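PDB 2FSJ: hypothetical protein Ta0583, which polymerizes, in an NTP-dependent manner that is optimal with ATP, into bundles of filaments that form a helix, as an archaeal homolog of actin. Local coordinates for residues A[88-100]-A[126-140]. Residues are numbered along the deposited sequence; the frame is centred on the assembly and turned at random.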
loop_
_atom_site.group_PDB
_atom_site.type_symbol
_atom_site.label_atom_id
_atom_site.label_comp_id
_atom_site.label_asym_id
_atom_site.label_seq_id
_atom_site.Cartn_x
_atom_site.Cartn_y
_atom_site.Cartn_z
ATOM N N VAL A 88 11.455 6.529 -3.949
ATOM C CA VAL A 88 10.211 6.009 -3.362
ATOM C C VAL A 88 9.049 6.804 -3.911
ATOM O O VAL A 88 9.228 7.937 -4.382
ATOM C CB VAL A 88 10.268 6.072 -1.808
ATOM C CG1 VAL A 88 11.482 5.288 -1.273
ATOM C CG2 VAL A 88 10.290 7.500 -1.289
ATOM N N PRO A 89 7.846 6.234 -3.912
ATOM C CA PRO A 89 6.699 6.946 -4.447
ATOM C C PRO A 89 6.350 8.195 -3.619
ATOM O O PRO A 89 6.675 8.275 -2.438
ATOM C CB PRO A 89 5.570 5.919 -4.286
ATOM C CG PRO A 89 6.294 4.641 -4.333
ATOM C CD PRO A 89 7.447 4.921 -3.393
ATOM N N GLN A 90 5.667 9.119 -4.246
ATOM C CA GLN A 90 5.129 10.303 -3.553
ATOM C C GLN A 90 3.895 9.983 -2.708
ATOM O O GLN A 90 3.588 10.697 -1.746
ATOM C CB GLN A 90 4.842 11.402 -4.574
ATOM C CG GLN A 90 6.124 11.972 -5.173
ATOM C CD GLN A 90 6.795 12.928 -4.222
ATOM O OE1 GLN A 90 7.800 12.571 -3.578
ATOM N NE2 GLN A 90 6.236 14.137 -4.090
ATOM N N GLY A 91 3.206 8.894 -3.021
ATOM C CA GLY A 91 2.062 8.460 -2.218
ATOM C C GLY A 91 1.561 7.124 -2.767
ATOM O O GLY A 91 2.153 6.560 -3.699
ATOM N N ASP A 92 0.444 6.649 -2.239
ATOM C CA ASP A 92 -0.229 5.436 -2.770
ATOM C C ASP A 92 -0.869 5.662 -4.167
ATOM O O ASP A 92 -1.383 6.753 -4.500
ATOM C CB ASP A 92 -1.377 4.996 -1.834
ATOM C CG ASP A 92 -0.920 4.579 -0.445
ATOM O OD1 ASP A 92 0.181 4.043 -0.275
ATOM O OD2 ASP A 92 -1.674 4.701 0.547
ATOM N N GLY A 93 -0.882 4.599 -4.962
ATOM C CA GLY A 93 -1.576 4.613 -6.246
ATOM C C GLY A 93 -1.163 5.680 -7.249
ATOM O O GLY A 93 -2.018 6.151 -8.031
ATOM N N ARG A 94 0.126 6.044 -7.269
ATOM C CA ARG A 94 0.640 7.032 -8.220
ATOM C C ARG A 94 1.249 6.339 -9.422
ATOM O O ARG A 94 2.461 6.428 -9.666
ATOM C CB ARG A 94 1.679 7.950 -7.586
ATOM C CG ARG A 94 1.142 8.700 -6.349
ATOM C CD ARG A 94 0.064 9.717 -6.675
ATOM N NE ARG A 94 0.557 10.704 -7.644
ATOM C CZ ARG A 94 1.196 11.848 -7.346
ATOM N NH1 ARG A 94 1.431 12.213 -6.071
ATOM N NH2 ARG A 94 1.589 12.645 -8.341
ATOM N N LEU A 95 0.398 5.643 -10.162
ATOM C CA LEU A 95 0.861 4.730 -11.193
ATOM C C LEU A 95 1.452 5.433 -12.420
ATOM O O LEU A 95 2.238 4.823 -13.142
ATOM C CB LEU A 95 -0.272 3.824 -11.643
ATOM C CG LEU A 95 -0.952 2.841 -10.686
ATOM C CD1 LEU A 95 -2.008 2.006 -11.477
ATOM C CD2 LEU A 95 0.007 1.923 -10.037
ATOM N N ALA A 96 1.111 6.707 -12.640
ATOM C CA ALA A 96 1.680 7.475 -13.759
ATOM C C ALA A 96 2.993 8.159 -13.441
ATOM O O ALA A 96 3.581 8.767 -14.316
ATOM C CB ALA A 96 0.661 8.511 -14.227
ATOM N N SER A 97 3.437 8.102 -12.189
ATOM C CA SER A 97 4.596 8.826 -11.736
ATOM C C SER A 97 5.891 8.164 -12.172
ATOM O O SER A 97 5.956 6.940 -12.432
ATOM C CB SER A 97 4.568 8.999 -10.191
ATOM O OG SER A 97 4.667 7.759 -9.513
ATOM N N LYS A 98 6.924 8.982 -12.292
ATOM C CA LYS A 98 8.264 8.477 -12.580
ATOM C C LYS A 98 8.751 7.504 -11.509
ATOM O O LYS A 98 9.414 6.500 -11.809
ATOM C CB LYS A 98 9.265 9.636 -12.728
ATOM N N GLU A 99 8.390 7.776 -10.271
ATOM C CA GLU A 99 8.827 6.960 -9.150
ATOM C C GLU A 99 8.223 5.558 -9.151
ATOM O O GLU A 99 8.870 4.611 -8.739
ATOM C CB GLU A 99 8.514 7.661 -7.846
ATOM C CG GLU A 99 9.275 8.944 -7.612
ATOM C CD GLU A 99 8.570 10.199 -8.136
ATOM O OE1 GLU A 99 7.554 10.122 -8.866
ATOM O OE2 GLU A 99 9.066 11.301 -7.817
ATOM N N ALA A 100 7.013 5.424 -9.662
ATOM C CA ALA A 100 6.305 4.161 -9.759
ATOM C C ALA A 100 6.777 3.252 -10.891
ATOM O O ALA A 100 6.715 2.023 -10.744
ATOM C CB ALA A 100 4.761 4.418 -9.915
ATOM N N SER A 126 -5.892 -2.356 -10.789
ATOM C CA SER A 126 -5.196 -1.559 -9.771
ATOM C C SER A 126 -6.158 -0.533 -9.148
ATOM O O SER A 126 -7.385 -0.595 -9.288
ATOM C CB SER A 126 -3.940 -0.902 -10.342
ATOM O OG SER A 126 -3.051 -0.460 -9.300
ATOM N N GLY A 127 -5.604 0.393 -8.410
ATOM C CA GLY A 127 -6.413 1.375 -7.723
ATOM C C GLY A 127 -5.594 2.540 -7.241
ATOM O O GLY A 127 -4.351 2.558 -7.353
ATOM N N THR A 128 -6.308 3.537 -6.721
ATOM C CA THR A 128 -5.691 4.787 -6.295
ATOM C C THR A 128 -6.696 5.493 -5.332
ATOM O O THR A 128 -7.924 5.253 -5.415
ATOM C CB THR A 128 -5.251 5.648 -7.530
ATOM O OG1 THR A 128 -4.514 6.831 -7.135
ATOM C CG2 THR A 128 -6.452 6.182 -8.312
ATOM N N PRO A 129 -6.198 6.325 -4.428
ATOM C CA PRO A 129 -7.098 7.039 -3.484
ATOM C C PRO A 129 -8.249 7.763 -4.149
ATOM O O PRO A 129 -8.101 8.402 -5.201
ATOM C CB PRO A 129 -6.136 8.013 -2.776
ATOM C CG PRO A 129 -4.820 7.238 -2.805
ATOM C CD PRO A 129 -4.775 6.600 -4.118
ATOM N N LEU A 130 -9.403 7.761 -3.494
ATOM C CA LEU A 130 -10.594 8.325 -4.074
ATOM C C LEU A 130 -10.512 9.830 -4.396
ATOM O O LEU A 130 -11.042 10.248 -5.404
ATOM C CB LEU A 130 -11.782 8.090 -3.128
ATOM C CG LEU A 130 -13.138 8.616 -3.617
ATOM C CD1 LEU A 130 -13.578 7.928 -4.889
ATOM C CD2 LEU A 130 -14.144 8.497 -2.473
ATOM N N GLY A 131 -9.874 10.616 -3.515
ATOM C CA GLY A 131 -9.848 12.075 -3.607
ATOM C C GLY A 131 -9.372 12.642 -4.939
ATOM O O GLY A 131 -9.889 13.677 -5.416
ATOM N N THR A 132 -8.411 11.942 -5.571
ATOM C CA THR A 132 -7.923 12.327 -6.901
ATOM C C THR A 132 -8.056 11.190 -7.884
ATOM O O THR A 132 -7.260 11.088 -8.834
ATOM C CB THR A 132 -6.467 12.760 -6.846
ATOM O OG1 THR A 132 -5.646 11.739 -6.213
ATOM C CG2 THR A 132 -6.303 13.998 -5.994
ATOM N N PHE A 133 -9.079 10.364 -7.686
ATOM C CA PHE A 133 -9.304 9.157 -8.475
ATOM C C PHE A 133 -9.380 9.409 -9.978
ATOM O O PHE A 133 -8.641 8.810 -10.759
ATOM C CB PHE A 133 -10.579 8.459 -8.036
ATOM C CG PHE A 133 -10.824 7.132 -8.720
ATOM C CD1 PHE A 133 -10.115 6.006 -8.340
ATOM C CD2 PHE A 133 -11.782 7.012 -9.726
ATOM C CE1 PHE A 133 -10.306 4.802 -8.982
ATOM C CE2 PHE A 133 -12.013 5.822 -10.327
ATOM C CZ PHE A 133 -11.262 4.691 -9.944
ATOM N N ASP A 134 -10.262 10.290 -10.406
ATOM C CA ASP A 134 -10.366 10.528 -11.864
ATOM C C ASP A 134 -9.074 11.042 -12.513
ATOM O O ASP A 134 -8.684 10.558 -13.588
ATOM C CB ASP A 134 -11.498 11.495 -12.153
ATOM C CG ASP A 134 -12.805 10.962 -11.755
ATOM O OD1 ASP A 134 -13.128 9.805 -12.118
ATOM O OD2 ASP A 134 -13.601 11.629 -11.055
ATOM N N LEU A 135 -8.400 12.009 -11.871
ATOM C CA LEU A 135 -7.097 12.509 -12.340
ATOM C C LEU A 135 -6.023 11.418 -12.472
ATOM O O LEU A 135 -5.364 11.307 -13.506
ATOM C CB LEU A 135 -6.512 13.612 -11.411
ATOM C CG LEU A 135 -6.979 15.079 -11.504
ATOM C CD1 LEU A 135 -6.343 15.895 -10.373
ATOM C CD2 LEU A 135 -6.642 15.724 -12.864
ATOM N N GLU A 136 -5.817 10.658 -11.399
ATOM C CA GLU A 136 -4.794 9.602 -11.388
ATOM C C GLU A 136 -5.186 8.465 -12.332
ATOM O O GLU A 136 -4.304 7.843 -12.909
ATOM C CB GLU A 136 -4.567 9.057 -9.979
ATOM C CG GLU A 136 -3.903 10.007 -9.041
ATOM C CD GLU A 136 -2.475 10.337 -9.427
ATOM O OE1 GLU A 136 -1.830 9.528 -10.100
ATOM O OE2 GLU A 136 -2.023 11.413 -9.051
ATOM N N VAL A 137 -6.467 8.154 -12.472
ATOM C CA VAL A 137 -6.883 7.101 -13.423
ATOM C C VAL A 137 -6.547 7.541 -14.862
ATOM O O VAL A 137 -5.926 6.776 -15.611
ATOM C CB VAL A 137 -8.365 6.692 -13.303
ATOM C CG1 VAL A 137 -8.788 5.814 -14.474
ATOM C CG2 VAL A 137 -8.646 5.941 -12.006
ATOM N N LYS A 138 -6.905 8.774 -15.224
ATOM C CA LYS A 138 -6.605 9.314 -16.543
ATOM C C LYS A 138 -5.082 9.273 -16.805
ATOM O O LYS A 138 -4.646 8.726 -17.843
ATOM C CB LYS A 138 -7.142 10.746 -16.671
ATOM C CG LYS A 138 -6.779 11.436 -17.996
ATOM C CD LYS A 138 -7.301 12.859 -18.083
ATOM C CE LYS A 138 -7.138 13.452 -19.519
ATOM N NZ LYS A 138 -5.770 13.857 -19.778
ATOM N N ALA A 139 -4.288 9.774 -15.862
ATOM C CA ALA A 139 -2.819 9.782 -15.990
ATOM C C ALA A 139 -2.231 8.373 -16.167
ATOM O O ALA A 139 -1.302 8.186 -16.960
ATOM C CB ALA A 139 -2.151 10.485 -14.822
ATOM N N ALA A 140 -2.765 7.417 -15.396
ATOM C CA ALA A 140 -2.283 6.029 -15.387
ATOM C C ALA A 140 -2.561 5.360 -16.726
ATOM O O ALA A 140 -1.691 4.684 -17.322
ATOM C CB ALA A 140 -2.916 5.246 -14.287
HETATM O O HOH W 1 0.730 9.402 -10.730
HETATM O O HOH W 2 -0.329 12.600 -11.152
HETATM O O HOH W 3 -1.669 7.458 -11.672
#
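Arg94 and Glu136 join the loop 88-100 to helix 133-144 by a salt bridge, NE of Arg94 lying 3.0 Å from OE2 of Glu136. The guanidinium and carboxylate planes stand 62° apart; bends at chi2 and chi3 (-67° and -57°) fold the arginine back toward the helix. The other oxygen, OE1, accepts from two waters, one of which also accepts from Ala96 N and donates to Glu136 O, tying carboxylate, loop and helix backbone together. Beside this polar patch, Ala96 CB presses on Ala139 CB at a tight 3.5 Å, while Leu95 rests its CB on Ala140 and packs its CD1 against Ser126, whose OG is hydrogen-bonded to Leu26 O. Deeper in, Thr128 OG1 donates to Gly93 O over 2.7 Å, approaching from above the carbonyl plane. Gly93, with positive phi, packs its CA 3.6 Å from Gly127 O. Within the loop, Ser97 OG and N both bond to Arg94 O, the N bond closing a type I turn. Asp92 OD1 and OD2 hydrogen-bond Tyr30 N and Gln171 NE2, placing the loop beside the ATP site. The loop thus docks on the end of strand 120-128 of the mixed sheet and on helix 133-144, in the actin-like N-terminal domain.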